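Local coordinates for protein tRNA endonuclease VMS1 (Saccharomyces cerevisiae, PDB 5WHG) that cleaves polypeptidyl-tRNAs downstream of the ribosome-associated quality control pathway, releasing incompletely synthesized polypeptides for degradation, at residues A[205-210]-A[220-225]; A[160-165]-A[177-182]; A[314-319]-A[344-349]. All blocks are in the same frame, centred on the assembly; numbering follows the deposited sequence.

From the N terminus, contact 2 comes first: residues 160-165 meet 177-182 and close a beta hairpin whose turn is partly unmodelled. Contact 1 follows, closing the hairpin of strands 207-214 and 217-224 in the mixed sheet of the VLRF1 domain. Contact 3 closes last, tying residues 314-319 to the loop 344-349 across an intervening helix 320-323 and strand 339-340. The three lie in series; none nests in or crosses another. Contacts 1 and 3 join where Ala209 O faces Phe314 N on neighbouring strands. Contacts 2 and 3 touch through Tyr179 on Phe344 and through Ser181 and Leu182 on Phe314, linking the two sheets.

Contact 1. Residues A[205-210]-A[220-225]; sequences MAISAL and GAIVSH
His225 and Ser208 fasten one end of this antiparallel hairpin by their side chains. Ser208 OG lies near the imidazole plane, at the ring edge, 2.7 Å from His225 NE2, in a hydrogen bond that either group could donate. The His225 ring reaches it because CG stands anti to its own carbonyl carbon (chi1 -64°), which lays one ring face against the backbone of Ala206 and Ile207; Ala206 CB comes within 3.3 Å of His225 ND1. The main chain of His225 adds a nearly straight bond from its N to Ala206 O, 3.0 Å long.

Further along, Ser208 with Val223 and Leu210 with Ala221 are hydrogen-bonded pairs, each with two backbone bonds, while Ile207 with Ser224 and Ala209 with Ile222 are non-hydrogen-bonded. Ile207, Ala209 and Ile222 share one face: Ile222 places CD1 3.8 Å from Ala209 CB and CG2 4.0 Å from Ile207 CD1, and Tyr306 and Leu307 of helix 304-308 cover them. On the other face, Leu210 CD1 meets Val223 CG1 at 4.1 Å beneath Trp358 of helix 351-362. Strand 207-214 runs inside the mixed sheet of the VLRF1 domain, between 217-224 and 313-316, with helices over both faces.

In the next shell, Phe25 stacks on the His225 ring, Trp358 also meets it, and Tyr23 OH bonds to His225 O. Were His225 replaced by an alanine, Ser208 OG would probably lose its imidazole mate and Phe25 the ring on which it stacks. The serine-imidazole bond gives two buried polar groups a mutual partner, and Asp311, which also touches the imidazole, may polarise it.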
HETATM    1  N   MSE A 205       2.832   4.364  11.734  1.00101.95           N
HETATM    2  CA  MSE A 205       1.569   4.758  11.125  1.00 94.91           C
HETATM    3  C   MSE A 205       1.710   4.853   9.614  1.00 82.03           C
HETATM    4  O   MSE A 205       0.923   5.532   8.940  1.00 89.03           O
HETATM    5  CB  MSE A 205       1.085   6.092  11.692  1.00104.35           C
HETATM    6  CG  MSE A 205       1.222   6.197  13.193  1.00120.99           C
HETATM    7 SE   MSE A 205      -0.005   7.519  13.902  1.00142.68          SE
HETATM    8  CE  MSE A 205       0.614   9.126  12.961  1.00141.18           C
ATOM      9  N   ALA A 206       2.737   4.195   9.090  1.00 68.27           N
ATOM     10  CA  ALA A 206       2.848   4.020   7.653  1.00 73.74           C
ATOM     11  C   ALA A 206       1.570   3.393   7.121  1.00 77.54           C
ATOM     12  O   ALA A 206       1.161   2.321   7.584  1.00 84.26           O
ATOM     13  CB  ALA A 206       4.056   3.139   7.328  1.00 77.20           C
ATOM     14  N   ILE A 207       0.916   4.082   6.178  1.00 64.09           N
ATOM     15  CA  ILE A 207      -0.245   3.538   5.479  1.00 71.43           C
ATOM     16  C   ILE A 207      -0.149   3.872   3.999  1.00 76.44           C
ATOM     17  O   ILE A 207       0.500   4.843   3.594  1.00 80.99           O
ATOM     18  CB  ILE A 207      -1.595   4.066   6.026  1.00 73.45           C
ATOM     19  CG1 ILE A 207      -1.649   5.598   5.901  1.00 70.85           C
ATOM     20  CG2 ILE A 207      -1.866   3.526   7.438  1.00 67.20           C
ATOM     21  CD1 ILE A 207      -2.924   6.214   6.425  1.00 74.47           C
ATOM     22  N   SER A 208      -0.832   3.055   3.189  1.00 66.92           N
ATOM     23  CA  SER A 208      -1.055   3.319   1.773  1.00 64.92           C
ATOM     24  C   SER A 208      -2.531   3.108   1.475  1.00 67.31           C
ATOM     25  O   SER A 208      -3.240   2.423   2.227  1.00 72.09           O
ATOM     26  CB  SER A 208      -0.193   2.413   0.878  1.00 70.03           C
ATOM     27  OG  SER A 208       1.191   2.668   1.061  1.00 81.58           O
ATOM     28  N   ALA A 209      -3.002   3.691   0.373  1.00 57.46           N
ATOM     29  CA  ALA A 209      -4.387   3.488  -0.048  1.00 61.13           C
ATOM     30  C   ALA A 209      -4.458   2.590  -1.289  1.00 65.36           C
ATOM     31  O   ALA A 209      -3.519   2.529  -2.081  1.00 66.93           O
ATOM     32  CB  ALA A 209      -5.078   4.839  -0.304  1.00 51.51           C
ATOM     33  N   LEU A 210      -5.572   1.868  -1.443  1.00 64.72           N
ATOM     34  CA  LEU A 210      -5.782   0.987  -2.591  1.00 65.39           C
ATOM     35  C   LEU A 210      -7.208   1.142  -3.113  1.00 69.45           C
ATOM     36  O   LEU A 210      -8.171   1.018  -2.352  1.00 68.56           O
ATOM     37  CB  LEU A 210      -5.519  -0.479  -2.230  1.00 62.40           C
ATOM     38  CG  LEU A 210      -4.248  -0.859  -1.449  1.00 63.52           C
ATOM     39  CD1 LEU A 210      -4.328  -2.311  -0.951  1.00 60.55           C
ATOM     40  CD2 LEU A 210      -3.041  -0.721  -2.302  1.00 56.62           C
ATOM     41  N   GLY A 220     -12.222  -0.179  -2.243  1.00 73.42           N
ATOM     42  CA  GLY A 220     -11.143   0.629  -1.724  1.00 66.00           C
ATOM     43  C   GLY A 220     -10.737   0.149  -0.344  1.00 69.80           C
ATOM     44  O   GLY A 220     -11.514  -0.496   0.366  1.00 68.16           O
ATOM     45  N   ALA A 221      -9.489   0.457   0.023  1.00 67.22           N
ATOM     46  CA  ALA A 221      -9.009   0.142   1.363  1.00 64.80           C
ATOM     47  C   ALA A 221      -7.882   1.088   1.759  1.00 69.51           C
ATOM     48  O   ALA A 221      -7.159   1.603   0.904  1.00 73.75           O
ATOM     49  CB  ALA A 221      -8.552  -1.315   1.449  1.00 62.96           C
ATOM     50  N   ILE A 222      -7.759   1.332   3.066  1.00 72.76           N
ATOM     51  CA  ILE A 222      -6.575   1.950   3.666  1.00 71.16           C
ATOM     52  C   ILE A 222      -5.789   0.822   4.335  1.00 72.90           C
ATOM     53  O   ILE A 222      -6.274   0.194   5.283  1.00 78.21           O
ATOM     54  CB  ILE A 222      -6.943   3.051   4.677  1.00 71.19           C
ATOM     55  CG1 ILE A 222      -7.774   4.178   4.033  1.00 65.32           C
ATOM     56  CG2 ILE A 222      -5.695   3.625   5.319  1.00 66.91           C
ATOM     57  CD1 ILE A 222      -7.098   4.907   2.858  1.00 61.09           C
ATOM     58  N   VAL A 223      -4.589   0.524   3.834  1.00 63.91           N
ATOM     59  CA  VAL A 223      -3.810  -0.619   4.307  1.00 70.80           C
ATOM     60  C   VAL A 223      -2.690  -0.118   5.210  1.00 79.71           C
ATOM     61  O   VAL A 223      -1.989   0.846   4.875  1.00 73.40           O
ATOM     62  CB  VAL A 223      -3.243  -1.442   3.133  1.00 70.87           C
ATOM     63  CG1 VAL A 223      -2.362  -0.568   2.217  1.00 66.54           C
ATOM     64  CG2 VAL A 223      -2.448  -2.655   3.651  1.00 59.76           C
ATOM     65  N   SER A 224      -2.530  -0.759   6.362  1.00 81.16           N
ATOM     66  CA  SER A 224      -1.384  -0.494   7.217  1.00 79.82           C
ATOM     67  C   SER A 224      -0.164  -1.255   6.723  1.00 78.10           C
ATOM     68  O   SER A 224      -0.262  -2.418   6.324  1.00 91.16           O
ATOM     69  CB  SER A 224      -1.682  -0.903   8.655  1.00 85.75           C
ATOM     70  OG  SER A 224      -0.503  -1.384   9.278  1.00 92.22           O
ATOM     71  N   HIS A 225       0.998  -0.609   6.772  1.00 70.67           N
ATOM     72  CA  HIS A 225       2.226  -1.305   6.418  1.00 77.63           C
ATOM     73  C   HIS A 225       2.626  -2.348   7.453  1.00 83.88           C
ATOM     74  O   HIS A 225       3.461  -3.207   7.149  1.00 92.51           O
ATOM     75  CB  HIS A 225       3.354  -0.298   6.199  1.00 80.92           C
ATOM     76  CG  HIS A 225       3.119   0.628   5.043  1.00 77.72           C
ATOM     77  ND1 HIS A 225       4.101   1.454   4.537  1.00 74.31           N
ATOM     78  CD2 HIS A 225       2.014   0.854   4.288  1.00 71.51           C
ATOM     79  CE1 HIS A 225       3.608   2.163   3.533  1.00 67.49           C
ATOM     80  NE2 HIS A 225       2.345   1.815   3.358  1.00 68.55           N
TER

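Contact 2. Residues A[160-165]-A[177-182]; sequences SPYIYF and AIYKSL
Ile163 and Ile178 form the hydrogen-bonded pair of an antiparallel beta hairpin, strands 162-166 and 176-179, at the middle of a small four-stranded sheet. Two backbone bonds join them, Ile163 N to Ile178 O and Ile178 N to Ile163 O. A further one, from Lys180 N to Pro161 O (2.8 Å), carries the pairing on to where the second strand passes into a 3-10 turn.

Aromatic contacts lie on the side of Tyr162 and Tyr179. The two side chains run alongside each other in the same direction, their ring planes at 46°, and Tyr162 CE1 sits over the face of Tyr179, 3.4 Å from Tyr179 CE1. Their hydroxyls have separate partners beyond the hairpin, Lys365 for Tyr162 and Glu360 for Tyr179. Ala177 CB lies over one face of the Tyr162 ring, opposite Pro161 CG, and also touches Tyr164 CD1 at 4.0 Å.

Apolar packing gathers on the face of Ile163 and Ile178. Ile178 CG2 presses on the edge of the Phe165 ring, 3.8 Å from Phe165 CE1, and Leu195 of helix 191-198 packs on both residues. The Ile163 side chain crosses that of Lys180 at about a right angle, its CG1 3.5 Å from Lys180 CG.

Polar links close the open end of the hairpin. The Lys180 chain bends at chi3 (72°), bringing NZ 2.8 Å from Ser160 O. Next to the bond from Lys180 N to Pro161 O, a water donates to Pro161 O at 2.9 Å and accepts from Ser181 N at the same distance.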
ATOM      1  N   SER A 160      11.757  -1.497 -17.465  1.00129.95           N
ATOM      2  CA  SER A 160      11.508  -2.499 -16.432  1.00128.11           C
ATOM      3  C   SER A 160      10.814  -1.931 -15.192  1.00125.23           C
ATOM      4  O   SER A 160      11.199  -0.874 -14.681  1.00122.75           O
ATOM      5  CB  SER A 160      12.812  -3.164 -15.998  1.00124.76           C
ATOM      6  OG  SER A 160      12.583  -3.996 -14.870  1.00116.25           O
ATOM      7  N   PRO A 161       9.813  -2.661 -14.691  1.00114.65           N
ATOM      8  CA  PRO A 161       9.051  -2.186 -13.527  1.00110.12           C
ATOM      9  C   PRO A 161       9.745  -2.376 -12.192  1.00110.30           C
ATOM     10  O   PRO A 161       9.224  -1.882 -11.181  1.00105.13           O
ATOM     11  CB  PRO A 161       7.783  -3.041 -13.581  1.00110.10           C
ATOM     12  CG  PRO A 161       8.272  -4.342 -14.157  1.00106.51           C
ATOM     13  CD  PRO A 161       9.329  -3.965 -15.174  1.00108.93           C
ATOM     14  N   TYR A 162      10.881  -3.074 -12.145  1.00112.32           N
ATOM     15  CA  TYR A 162      11.499  -3.483 -10.890  1.00 96.86           C
ATOM     16  C   TYR A 162      12.820  -2.773 -10.634  1.00101.23           C
ATOM     17  O   TYR A 162      13.445  -2.186 -11.519  1.00104.11           O
ATOM     18  CB  TYR A 162      11.783  -4.983 -10.859  1.00 89.85           C
ATOM     19  CG  TYR A 162      10.613  -5.907 -10.988  1.00 91.09           C
ATOM     20  CD1 TYR A 162       9.572  -5.877 -10.067  1.00 85.29           C
ATOM     21  CD2 TYR A 162      10.586  -6.872 -11.996  1.00 92.89           C
ATOM     22  CE1 TYR A 162       8.514  -6.752 -10.173  1.00 86.16           C
ATOM     23  CE2 TYR A 162       9.543  -7.749 -12.106  1.00 92.75           C
ATOM     24  CZ  TYR A 162       8.507  -7.686 -11.198  1.00 96.65           C
ATOM     25  OH  TYR A 162       7.456  -8.560 -11.324  1.00107.57           O
ATOM     26  N   ILE A 163      13.246  -2.899  -9.383  1.00101.46           N
ATOM     27  CA  ILE A 163      14.584  -2.571  -8.920  1.00101.89           C
ATOM     28  C   ILE A 163      15.135  -3.837  -8.276  1.00108.44           C
ATOM     29  O   ILE A 163      14.375  -4.597  -7.661  1.00106.01           O
ATOM     30  CB  ILE A 163      14.538  -1.375  -7.941  1.00 95.39           C
ATOM     31  CG1 ILE A 163      14.386  -0.070  -8.723  1.00 96.53           C
ATOM     32  CG2 ILE A 163      15.740  -1.335  -7.022  1.00 88.89           C
ATOM     33  CD1 ILE A 163      14.435   1.160  -7.867  1.00 99.50           C
ATOM     34  N   TYR A 164      16.438  -4.095  -8.465  1.00111.88           N
ATOM     35  CA  TYR A 164      17.049  -5.377  -8.116  1.00103.64           C
ATOM     36  C   TYR A 164      18.135  -5.219  -7.062  1.00102.55           C
ATOM     37  O   TYR A 164      18.873  -4.225  -7.056  1.00103.47           O
ATOM     38  CB  TYR A 164      17.656  -6.056  -9.340  1.00 99.94           C
ATOM     39  CG  TYR A 164      16.703  -6.193 -10.497  1.00103.73           C
ATOM     40  CD1 TYR A 164      15.798  -7.237 -10.550  1.00104.13           C
ATOM     41  CD2 TYR A 164      16.711  -5.277 -11.541  1.00108.64           C
ATOM     42  CE1 TYR A 164      14.917  -7.371 -11.605  1.00110.34           C
ATOM     43  CE2 TYR A 164      15.838  -5.405 -12.604  1.00116.94           C
ATOM     44  CZ  TYR A 164      14.936  -6.456 -12.629  1.00114.26           C
ATOM     45  OH  TYR A 164      14.055  -6.597 -13.678  1.00113.92           O
ATOM     46  N   PHE A 165      18.231  -6.218  -6.186  1.00102.66           N
ATOM     47  CA  PHE A 165      19.325  -6.339  -5.232  1.00114.55           C
ATOM     48  C   PHE A 165      19.956  -7.730  -5.333  1.00126.86           C
ATOM     49  O   PHE A 165      19.345  -8.682  -5.837  1.00126.94           O
ATOM     50  CB  PHE A 165      18.854  -6.080  -3.790  1.00102.85           C
ATOM     51  CG  PHE A 165      18.223  -4.738  -3.595  1.00103.39           C
ATOM     52  CD1 PHE A 165      16.855  -4.563  -3.789  1.00 99.98           C
ATOM     53  CD2 PHE A 165      18.991  -3.642  -3.228  1.00108.70           C
ATOM     54  CE1 PHE A 165      16.263  -3.318  -3.617  1.00 88.79           C
ATOM     55  CE2 PHE A 165      18.404  -2.386  -3.059  1.00106.52           C
ATOM     56  CZ  PHE A 165      17.033  -2.229  -3.250  1.00 88.07           C
ATOM     57  N   ALA A 177      13.824  -8.662  -6.263  1.00101.98           N
ATOM     58  CA  ALA A 177      13.202  -7.601  -7.043  1.00104.30           C
ATOM     59  C   ALA A 177      12.108  -6.931  -6.225  1.00102.89           C
ATOM     60  O   ALA A 177      11.394  -7.602  -5.469  1.00105.27           O
ATOM     61  CB  ALA A 177      12.617  -8.153  -8.346  1.00101.06           C
ATOM     62  N   ILE A 178      11.990  -5.607  -6.378  1.00 91.74           N
ATOM     63  CA  ILE A 178      10.965  -4.801  -5.716  1.00 92.76           C
ATOM     64  C   ILE A 178      10.394  -3.810  -6.733  1.00 94.30           C
ATOM     65  O   ILE A 178      11.125  -3.299  -7.589  1.00 94.18           O
ATOM     66  CB  ILE A 178      11.545  -4.072  -4.484  1.00 94.26           C
ATOM     67  CG1 ILE A 178      10.464  -3.279  -3.749  1.00 94.15           C
ATOM     68  CG2 ILE A 178      12.652  -3.116  -4.892  1.00 89.89           C
ATOM     69  CD1 ILE A 178      10.950  -2.692  -2.434  1.00 88.83           C
ATOM     70  N   TYR A 179       9.087  -3.543  -6.648  1.00 92.05           N
ATOM     71  CA  TYR A 179       8.421  -2.691  -7.640  1.00 97.38           C
ATOM     72  C   TYR A 179       8.847  -1.229  -7.509  1.00 92.46           C
ATOM     73  O   TYR A 179       8.803  -0.654  -6.415  1.00 86.83           O
ATOM     74  CB  TYR A 179       6.902  -2.779  -7.503  1.00 93.92           C
ATOM     75  CG  TYR A 179       6.262  -3.946  -8.195  1.00 88.33           C
ATOM     76  CD1 TYR A 179       6.157  -3.980  -9.570  1.00 94.72           C
ATOM     77  CD2 TYR A 179       5.744  -5.008  -7.474  1.00 89.60           C
ATOM     78  CE1 TYR A 179       5.563  -5.051 -10.224  1.00 93.97           C
ATOM     79  CE2 TYR A 179       5.149  -6.095  -8.116  1.00 94.06           C
ATOM     80  CZ  TYR A 179       5.063  -6.110  -9.495  1.00 96.98           C
ATOM     81  OH  TYR A 179       4.471  -7.181 -10.150  1.00103.58           O
ATOM     82  N   LYS A 180       9.218  -0.618  -8.644  1.00 92.47           N
ATOM     83  CA  LYS A 180       9.626   0.789  -8.646  1.00 91.54           C
ATOM     84  C   LYS A 180       8.515   1.701  -8.145  1.00 88.28           C
ATOM     85  O   LYS A 180       8.792   2.729  -7.511  1.00 82.51           O
ATOM     86  CB  LYS A 180      10.050   1.215 -10.053  1.00 97.97           C
ATOM     87  CG  LYS A 180      11.412   0.719 -10.480  1.00110.87           C
ATOM     88  CD  LYS A 180      11.536   0.598 -11.995  1.00117.53           C
ATOM     89  CE  LYS A 180      11.605   1.948 -12.682  1.00121.40           C
ATOM     90  NZ  LYS A 180      12.010   1.794 -14.113  1.00126.48           N
ATOM     91  N   SER A 181       7.257   1.339  -8.424  1.00 83.63           N
ATOM     92  CA  SER A 181       6.108   2.117  -7.982  1.00 79.49           C
ATOM     93  C   SER A 181       6.088   2.359  -6.476  1.00 81.37           C
ATOM     94  O   SER A 181       5.489   3.340  -6.019  1.00 80.48           O
ATOM     95  CB  SER A 181       4.828   1.408  -8.403  1.00 80.37           C
ATOM     96  OG  SER A 181       4.746   1.373  -9.809  1.00 94.92           O
ATOM     97  N   LEU A 182       6.719   1.480  -5.685  1.00 84.52           N
ATOM     98  CA  LEU A 182       6.676   1.628  -4.231  1.00 83.43           C
ATOM     99  C   LEU A 182       7.496   2.811  -3.748  1.00 84.07           C
ATOM    100  O   LEU A 182       7.241   3.316  -2.650  1.00 73.30           O
ATOM    101  CB  LEU A 182       7.189   0.368  -3.535  1.00 85.65           C
ATOM    102  CG  LEU A 182       6.290  -0.841  -3.282  1.00 90.23           C
ATOM    103  CD1 LEU A 182       6.987  -1.744  -2.282  1.00 92.03           C
ATOM    104  CD2 LEU A 182       4.915  -0.422  -2.768  1.00 80.82           C
TER
HETATM  105  O   HOH W   1       6.763  -0.461 -10.708  1.00 89.13           O

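Contact 3. Residues A[314-319]-A[344-349]; sequences FIRARN and FTTNRP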
ATOM      1  N   PHE A 314      -2.621   3.840  -4.726  1.00 65.17           N
ATOM      2  CA  PHE A 314      -2.696   2.998  -5.927  1.00 70.21           C
ATOM      3  C   PHE A 314      -4.134   2.908  -6.434  1.00 69.49           C
ATOM      4  O   PHE A 314      -5.032   2.500  -5.692  1.00 69.26           O
ATOM      5  CB  PHE A 314      -2.160   1.591  -5.646  1.00 65.42           C
ATOM      6  CG  PHE A 314      -0.667   1.541  -5.457  1.00 70.06           C
ATOM      7  CD1 PHE A 314       0.193   1.759  -6.532  1.00 63.13           C
ATOM      8  CD2 PHE A 314      -0.117   1.296  -4.202  1.00 72.40           C
ATOM      9  CE1 PHE A 314       1.573   1.738  -6.352  1.00 72.67           C
ATOM     10  CE2 PHE A 314       1.263   1.267  -4.021  1.00 70.48           C
ATOM     11  CZ  PHE A 314       2.107   1.494  -5.092  1.00 69.08           C
ATOM     12  N   ILE A 315      -4.344   3.266  -7.699  1.00 75.47           N
ATOM     13  CA  ILE A 315      -5.673   3.312  -8.306  1.00 77.94           C
ATOM     14  C   ILE A 315      -5.649   2.549  -9.620  1.00 76.30           C
ATOM     15  O   ILE A 315      -4.786   2.800 -10.469  1.00 91.11           O
ATOM     16  CB  ILE A 315      -6.136   4.757  -8.571  1.00 72.72           C
ATOM     17  CG1 ILE A 315      -5.956   5.616  -7.335  1.00 64.66           C
ATOM     18  CG2 ILE A 315      -7.613   4.787  -8.975  1.00 74.63           C
ATOM     19  CD1 ILE A 315      -6.689   6.952  -7.448  1.00 64.16           C
ATOM     20  N   ARG A 316      -6.602   1.648  -9.809  1.00 75.09           N
ATOM     21  CA  ARG A 316      -6.868   1.085 -11.130  1.00 85.19           C
ATOM     22  C   ARG A 316      -8.230   1.555 -11.616  1.00 85.14           C
ATOM     23  O   ARG A 316      -9.261   1.247 -10.998  1.00 71.13           O
ATOM     24  CB  ARG A 316      -6.828  -0.445 -11.172  1.00 84.69           C
ATOM     25  CG  ARG A 316      -7.358  -0.878 -12.559  1.00 90.75           C
ATOM     26  CD  ARG A 316      -7.027  -2.277 -13.004  1.00106.73           C
ATOM     27  NE  ARG A 316      -7.717  -3.330 -12.248  1.00121.61           N
ATOM     28  CZ  ARG A 316      -9.039  -3.467 -12.113  1.00120.47           C
ATOM     29  NH1 ARG A 316      -9.898  -2.605 -12.653  1.00120.60           N
ATOM     30  NH2 ARG A 316      -9.508  -4.478 -11.401  1.00117.38           N
ATOM     31  N   ALA A 317      -8.229   2.269 -12.742  1.00 95.57           N
ATOM     32  CA  ALA A 317      -9.458   2.710 -13.404  1.00109.97           C
ATOM     33  C   ALA A 317      -9.140   2.833 -14.896  1.00123.45           C
ATOM     34  O   ALA A 317      -8.690   3.885 -15.356  1.00130.12           O
ATOM     35  CB  ALA A 317      -9.959   4.026 -12.825  1.00104.78           C
ATOM     36  N   ARG A 318      -9.361   1.740 -15.639  1.00127.86           N
ATOM     37  CA  ARG A 318      -9.043   1.740 -17.067  1.00133.05           C
ATOM     38  C   ARG A 318      -9.934   2.707 -17.838  1.00128.05           C
ATOM     39  O   ARG A 318      -9.458   3.423 -18.729  1.00128.77           O
ATOM     40  CB  ARG A 318      -9.181   0.337 -17.648  1.00144.34           C
ATOM     41  CG  ARG A 318      -8.090  -0.641 -17.266  1.00146.59           C
ATOM     42  CD  ARG A 318      -8.615  -2.041 -17.498  1.00148.79           C
ATOM     43  NE  ARG A 318      -9.901  -2.197 -16.824  1.00149.02           N
ATOM     44  CZ  ARG A 318     -10.095  -2.958 -15.753  1.00147.86           C
ATOM     45  NH1 ARG A 318      -9.086  -3.663 -15.247  1.00137.48           N
ATOM     46  NH2 ARG A 318     -11.302  -3.025 -15.198  1.00152.25           N
ATOM     47  N   ASN A 319     -11.228   2.729 -17.522  1.00121.10           N
ATOM     48  CA  ASN A 319     -12.123   3.710 -18.117  1.00128.68           C
ATOM     49  C   ASN A 319     -11.663   5.130 -17.788  1.00139.34           C
ATOM     50  O   ASN A 319     -11.262   5.430 -16.658  1.00135.44           O
ATOM     51  CB  ASN A 319     -13.547   3.483 -17.619  1.00123.16           C
ATOM     52  CG  ASN A 319     -14.579   3.813 -18.662  1.00137.24           C
ATOM     53  OD1 ASN A 319     -14.297   3.758 -19.858  1.00149.23           O
ATOM     54  ND2 ASN A 319     -15.789   4.152 -18.221  1.00139.09           N
ATOM     55  N   PHE A 344       0.851  -4.006 -12.301  1.00 93.78           N
ATOM     56  CA  PHE A 344       0.511  -5.344 -12.764  1.00 91.91           C
ATOM     57  C   PHE A 344      -0.991  -5.398 -12.957  1.00 99.74           C
ATOM     58  O   PHE A 344      -1.732  -4.672 -12.293  1.00101.19           O
ATOM     59  CB  PHE A 344       0.953  -6.410 -11.764  1.00 83.30           C
ATOM     60  CG  PHE A 344       0.737  -5.999 -10.357  1.00 91.94           C
ATOM     61  CD1 PHE A 344      -0.525  -6.081  -9.789  1.00 87.44           C
ATOM     62  CD2 PHE A 344       1.781  -5.473  -9.613  1.00 90.74           C
ATOM     63  CE1 PHE A 344      -0.740  -5.665  -8.492  1.00 91.80           C
ATOM     64  CE2 PHE A 344       1.582  -5.059  -8.316  1.00 94.28           C
ATOM     65  CZ  PHE A 344       0.315  -5.154  -7.749  1.00 99.83           C
ATOM     66  N   THR A 345      -1.440  -6.261 -13.865  1.00112.80           N
ATOM     67  CA  THR A 345      -2.877  -6.381 -14.071  1.00107.13           C
ATOM     68  C   THR A 345      -3.554  -6.913 -12.815  1.00 94.31           C
ATOM     69  O   THR A 345      -2.946  -7.606 -11.991  1.00 85.25           O
ATOM     70  CB  THR A 345      -3.197  -7.290 -15.248  1.00106.50           C
ATOM     71  OG1 THR A 345      -2.744  -8.612 -14.946  1.00119.01           O
ATOM     72  CG2 THR A 345      -2.516  -6.778 -16.498  1.00103.60           C
ATOM     73  N   THR A 346      -4.832  -6.576 -12.681  1.00 92.97           N
ATOM     74  CA  THR A 346      -5.622  -6.944 -11.517  1.00 97.78           C
ATOM     75  C   THR A 346      -7.026  -7.312 -11.966  1.00100.81           C
ATOM     76  O   THR A 346      -7.466  -6.941 -13.056  1.00102.87           O
ATOM     77  CB  THR A 346      -5.663  -5.809 -10.495  1.00 98.29           C
ATOM     78  OG1 THR A 346      -5.846  -4.569 -11.185  1.00 94.11           O
ATOM     79  CG2 THR A 346      -4.354  -5.758  -9.726  1.00100.29           C
ATOM     80  N   ASN A 347      -7.738  -8.031 -11.095  1.00107.48           N
ATOM     81  CA  ASN A 347      -9.003  -8.662 -11.461  1.00117.94           C
ATOM     82  C   ASN A 347     -10.223  -7.785 -11.218  1.00112.35           C
ATOM     83  O   ASN A 347     -10.244  -6.615 -11.609  1.00111.94           O
ATOM     84  CB  ASN A 347      -9.164  -9.975 -10.703  1.00130.91           C
ATOM     85  CG  ASN A 347      -8.417 -11.111 -11.354  1.00134.86           C
ATOM     86  OD1 ASN A 347      -9.018 -11.932 -12.054  1.00144.76           O
ATOM     87  ND2 ASN A 347      -7.096 -11.163 -11.142  1.00121.84           N
ATOM     88  N   ARG A 348     -11.264  -8.358 -10.605  1.00112.32           N
ATOM     89  CA  ARG A 348     -12.439  -7.553 -10.328  1.00101.96           C
ATOM     90  C   ARG A 348     -12.204  -6.759  -9.045  1.00 97.22           C
ATOM     91  O   ARG A 348     -11.383  -7.145  -8.210  1.00103.05           O
ATOM     92  CB  ARG A 348     -13.670  -8.441 -10.194  1.00101.82           C
ATOM     93  CG  ARG A 348     -13.515  -9.820 -10.874  1.00115.64           C
ATOM     94  CD  ARG A 348     -14.790 -10.680 -10.823  1.00121.44           C
ATOM     95  NE  ARG A 348     -15.614 -10.386  -9.648  1.00132.50           N
ATOM     96  CZ  ARG A 348     -16.782  -9.745  -9.687  1.00136.43           C
ATOM     97  NH1 ARG A 348     -17.279  -9.347 -10.855  1.00139.96           N
ATOM     98  NH2 ARG A 348     -17.462  -9.520  -8.563  1.00129.46           N
ATOM     99  N   PRO A 349     -12.845  -5.632  -8.885  1.00 89.33           N
ATOM    100  CA  PRO A 349     -12.715  -4.920  -7.607  1.00 83.88           C
ATOM    101  C   PRO A 349     -13.443  -5.639  -6.484  1.00 88.46           C
ATOM    102  O   PRO A 349     -14.671  -5.597  -6.398  1.00100.78           O
ATOM    103  CB  PRO A 349     -13.328  -3.545  -7.900  1.00 77.30           C
ATOM    104  CG  PRO A 349     -13.202  -3.389  -9.388  1.00 80.78           C
ATOM    105  CD  PRO A 349     -13.392  -4.776  -9.948  1.00 84.64           C
TER
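Arg316 and Thr346 bring the two backbones closest, yet their CA atoms stay 8.1 Å apart: strand 313-316 passes an irregular loop without backbone pairing, and side chains bridge the gap. Arg316 does most of the reaching. Its CG is anti to the backbone N (chi1 171°) and the chain bends at chi3 (70°), a course that carries NE across to the loop, with the guanidinium edge facing Thr346. Arg316 NE donates to Thr346 OG1 at a modelled 2.5 Å, a very short bond whose exact length means little at this resolution. The two side chains run past one another head to tail, with Thr346 CB also in the guanidinium plane at its edge. Pro349 CD borders the guanidinium as well, near its plane and 4.2 Å from Arg316 NH2. Met212 of strand 207-214 touches both Arg316 and Thr346, and Phe342 touches Arg316. A buried arginine of strand 313-316 thus appears to anchor the loop connecting strand 339-340 to helix 351-362, a strand-loop-helix connection within the alpha/beta core of the VLRF1 domain.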